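Local coordinates for protein PKS (Streptomyces albus, PDB 4OQJ) that probably catalyses carbon-carbon bond formation by condensing acyl units on carrier proteins, as a ketosynthase of oxazolomycin biosynthesis, at residues 432-437 against 442-447. Residues are numbered along the deposited sequence; the frame is centred on the assembly and turned at random.
Sequences GVSSFG and NAHVIV
S434 OG lies 2.7 Å from H444 ND1, a short hydrogen bond in which either group could be the donor, with the hydroxyl at the edge of the imidazole near its plane. The two residues face each other as a non-hydrogen-bonded pair in the antiparallel hairpin of strands 430-436 and 441-448, neighbours in the mixed sheet of the C-terminal half of the thiolase-like fold. With CG anti to the backbone N (chi1 -170°), the H444 ring leans across the neighbouring strand, laying one face over V433 N and bringing NE2 to 3.5 Å from G432 CA. Glycine suits this spot, since a CB would run into NE2. Serine is equally apt opposite H444, short enough to meet the ring at its rim. Helix 302-316 covers this face, touching H444 through V309 and A312.

Two N-H to O bonds close each hydrogen-bonded pair: V433 N to V445 O and V445 N to V433 O (both 2.9 Å), then S435 N to A443 O and A443 N to S435 O (both 3.0 Å). On the other face, the compact V433, S435 and A443 pack against L197 of helix 195-209, V433 and V447 also against helix 376-390, and V445 against strand 280-289.

Near the turn, the broad F436 ring packs on N442 and touches Q305, its plane 86° from the amide. Asparagine suits its place by offering ND2 to D290 OD1 and N288 OD1, while its OD1 lies obliquely to the ring, 3.4 Å from F436 CD1.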
ATOM      1  N   GLY A 432      -5.278   4.365  22.241  1.00 14.44           N
ATOM      2  CA  GLY A 432      -5.640   4.439  20.839  1.00 15.20           C
ATOM      3  C   GLY A 432      -4.938   5.603  20.153  1.00 13.71           C
ATOM      4  O   GLY A 432      -4.677   6.643  20.765  1.00 15.41           O
ATOM      5  N   VAL A 433      -4.641   5.422  18.877  1.00 12.07           N
ATOM      6  CA  VAL A 433      -4.042   6.458  18.060  1.00 11.63           C
ATOM      7  C   VAL A 433      -4.828   6.600  16.765  1.00 11.81           C
ATOM      8  O   VAL A 433      -4.929   5.637  15.992  1.00 13.84           O
ATOM      9  CB  VAL A 433      -2.583   6.133  17.725  1.00 12.31           C
ATOM     10  CG1 VAL A 433      -1.937   7.303  16.997  1.00 11.70           C
ATOM     11  CG2 VAL A 433      -1.819   5.773  18.973  1.00 12.53           C
ATOM     12  N   SER A 434      -5.361   7.796  16.517  1.00 11.28           N
ATOM     13  CA  SER A 434      -6.155   8.069  15.319  1.00 10.27           C
ATOM     14  C   SER A 434      -5.430   8.924  14.301  1.00 11.30           C
ATOM     15  O   SER A 434      -4.655   9.809  14.651  1.00 14.27           O
ATOM     16  CB  SER A 434      -7.456   8.776  15.699  1.00 10.47           C
ATOM     17  OG  SER A 434      -8.270   7.924  16.474  1.00 15.12           O
ATOM     18  N   SER A 435      -5.732   8.692  13.034  1.00 10.01           N
ATOM     19  CA  SER A 435      -5.286   9.576  11.965  1.00 11.62           C
ATOM     20  C   SER A 435      -6.294   9.542  10.818  1.00 12.38           C
ATOM     21  O   SER A 435      -6.567   8.477  10.270  1.00 14.19           O
ATOM     22  CB  SER A 435      -3.893   9.168  11.499  1.00 13.23           C
ATOM     23  OG  SER A 435      -3.341  10.147  10.653  1.00 18.61           O
ATOM     24  N   PHE A 436      -6.844  10.708  10.461  1.00 15.50           N
ATOM     25  CA  PHE A 436      -7.877  10.816   9.432  1.00 16.65           C
ATOM     26  C   PHE A 436      -7.428  11.711   8.281  1.00 18.26           C
ATOM     27  O   PHE A 436      -7.099  12.874   8.480  1.00 17.50           O
ATOM     28  CB  PHE A 436      -9.169  11.371  10.025  1.00 15.85           C
ATOM     29  CG  PHE A 436      -9.579  10.698  11.293  1.00 15.19           C
ATOM     30  CD1 PHE A 436      -9.604   9.318  11.382  1.00 14.95           C
ATOM     31  CD2 PHE A 436      -9.918  11.441  12.410  1.00 14.56           C
ATOM     32  CE1 PHE A 436      -9.990   8.696  12.559  1.00 16.39           C
ATOM     33  CE2 PHE A 436     -10.295  10.816  13.595  1.00 14.60           C
ATOM     34  CZ  PHE A 436     -10.331   9.458  13.666  1.00 14.93           C
ATOM     35  N   GLY A 437      -7.405  11.161   7.074  1.00 15.53           N
ATOM     36  CA  GLY A 437      -6.887  11.888   5.925  1.00 14.07           C
ATOM     37  C   GLY A 437      -7.895  12.684   5.111  1.00 14.32           C
ATOM     38  O   GLY A 437      -9.075  12.351   5.046  1.00 13.85           O
ATOM     39  N   ASN A 442      -9.430   6.622   6.866  1.00 10.30           N
ATOM     40  CA  ASN A 442      -9.257   6.701   8.307  1.00  9.13           C
ATOM     41  C   ASN A 442      -8.479   5.529   8.839  1.00 11.97           C
ATOM     42  O   ASN A 442      -8.621   4.430   8.344  1.00 11.09           O
ATOM     43  CB  ASN A 442     -10.610   6.727   8.999  1.00  9.55           C
ATOM     44  CG  ASN A 442     -11.533   7.779   8.430  1.00 13.44           C
ATOM     45  OD1 ASN A 442     -11.163   8.937   8.340  1.00 13.52           O
ATOM     46  ND2 ASN A 442     -12.753   7.374   8.040  1.00 13.68           N
ATOM     47  N   ALA A 443      -7.681   5.761   9.874  1.00 10.42           N
ATOM     48  CA  ALA A 443      -6.918   4.710  10.516  1.00 10.94           C
ATOM     49  C   ALA A 443      -6.941   4.886  12.029  1.00 11.44           C
ATOM     50  O   ALA A 443      -6.984   6.015  12.533  1.00 10.32           O
ATOM     51  CB  ALA A 443      -5.504   4.712  10.015  1.00 10.76           C
ATOM     52  N   HIS A 444      -6.934   3.769  12.747  1.00 11.69           N
ATOM     53  CA  HIS A 444      -6.831   3.777  14.207  1.00  9.73           C
ATOM     54  C   HIS A 444      -6.017   2.559  14.625  1.00 10.67           C
ATOM     55  O   HIS A 444      -6.203   1.464  14.101  1.00 13.62           O
ATOM     56  CB  HIS A 444      -8.212   3.769  14.856  1.00 13.46           C
ATOM     57  CG  HIS A 444      -8.206   4.013  16.341  1.00 13.07           C
ATOM     58  ND1 HIS A 444      -8.161   5.280  16.892  1.00 12.63           N
ATOM     59  CD2 HIS A 444      -8.260   3.150  17.385  1.00 12.14           C
ATOM     60  CE1 HIS A 444      -8.206   5.181  18.214  1.00 13.49           C
ATOM     61  NE2 HIS A 444      -8.278   3.903  18.537  1.00 12.42           N
ATOM     62  N   VAL A 445      -5.094   2.773  15.551  1.00 10.12           N
ATOM     63  CA  VAL A 445      -4.156   1.757  16.012  1.00 10.83           C
ATOM     64  C   VAL A 445      -4.265   1.618  17.537  1.00 13.23           C
ATOM     65  O   VAL A 445      -4.328   2.625  18.267  1.00 13.43           O
ATOM     66  CB  VAL A 445      -2.728   2.134  15.602  1.00 12.13           C
ATOM     67  CG1 VAL A 445      -1.683   1.192  16.207  1.00 17.06           C
ATOM     68  CG2 VAL A 445      -2.629   2.160  14.098  1.00 11.85           C
ATOM     69  N   ILE A 446      -4.306   0.376  18.016  1.00 12.48           N
ATOM     70  CA  ILE A 446      -4.368   0.103  19.448  1.00 13.78           C
ATOM     71  C   ILE A 446      -2.986  -0.311  19.896  1.00 14.54           C
ATOM     72  O   ILE A 446      -2.395  -1.249  19.344  1.00 14.85           O
ATOM     73  CB  ILE A 446      -5.364  -1.013  19.801  1.00 18.62           C
ATOM     74  CG1 ILE A 446      -6.774  -0.678  19.274  1.00 21.43           C
ATOM     75  CG2 ILE A 446      -5.365  -1.272  21.317  1.00 20.14           C
ATOM     76  CD1 ILE A 446      -7.367   0.603  19.805  1.00 22.12           C
ATOM     77  N   VAL A 447      -2.478   0.390  20.898  1.00 13.69           N
ATOM     78  CA  VAL A 447      -1.118   0.178  21.394  1.00 17.12           C
ATOM     79  C   VAL A 447      -1.163  -0.123  22.890  1.00 19.91           C
ATOM     80  O   VAL A 447      -1.908   0.524  23.629  1.00 19.90           O
ATOM     81  CB  VAL A 447      -0.209   1.414  21.157  1.00 21.38           C
ATOM     82  CG1 VAL A 447       1.225   1.066  21.444  1.00 21.93           C
ATOM     83  CG2 VAL A 447      -0.334   1.926  19.730  1.00 26.01           C
TER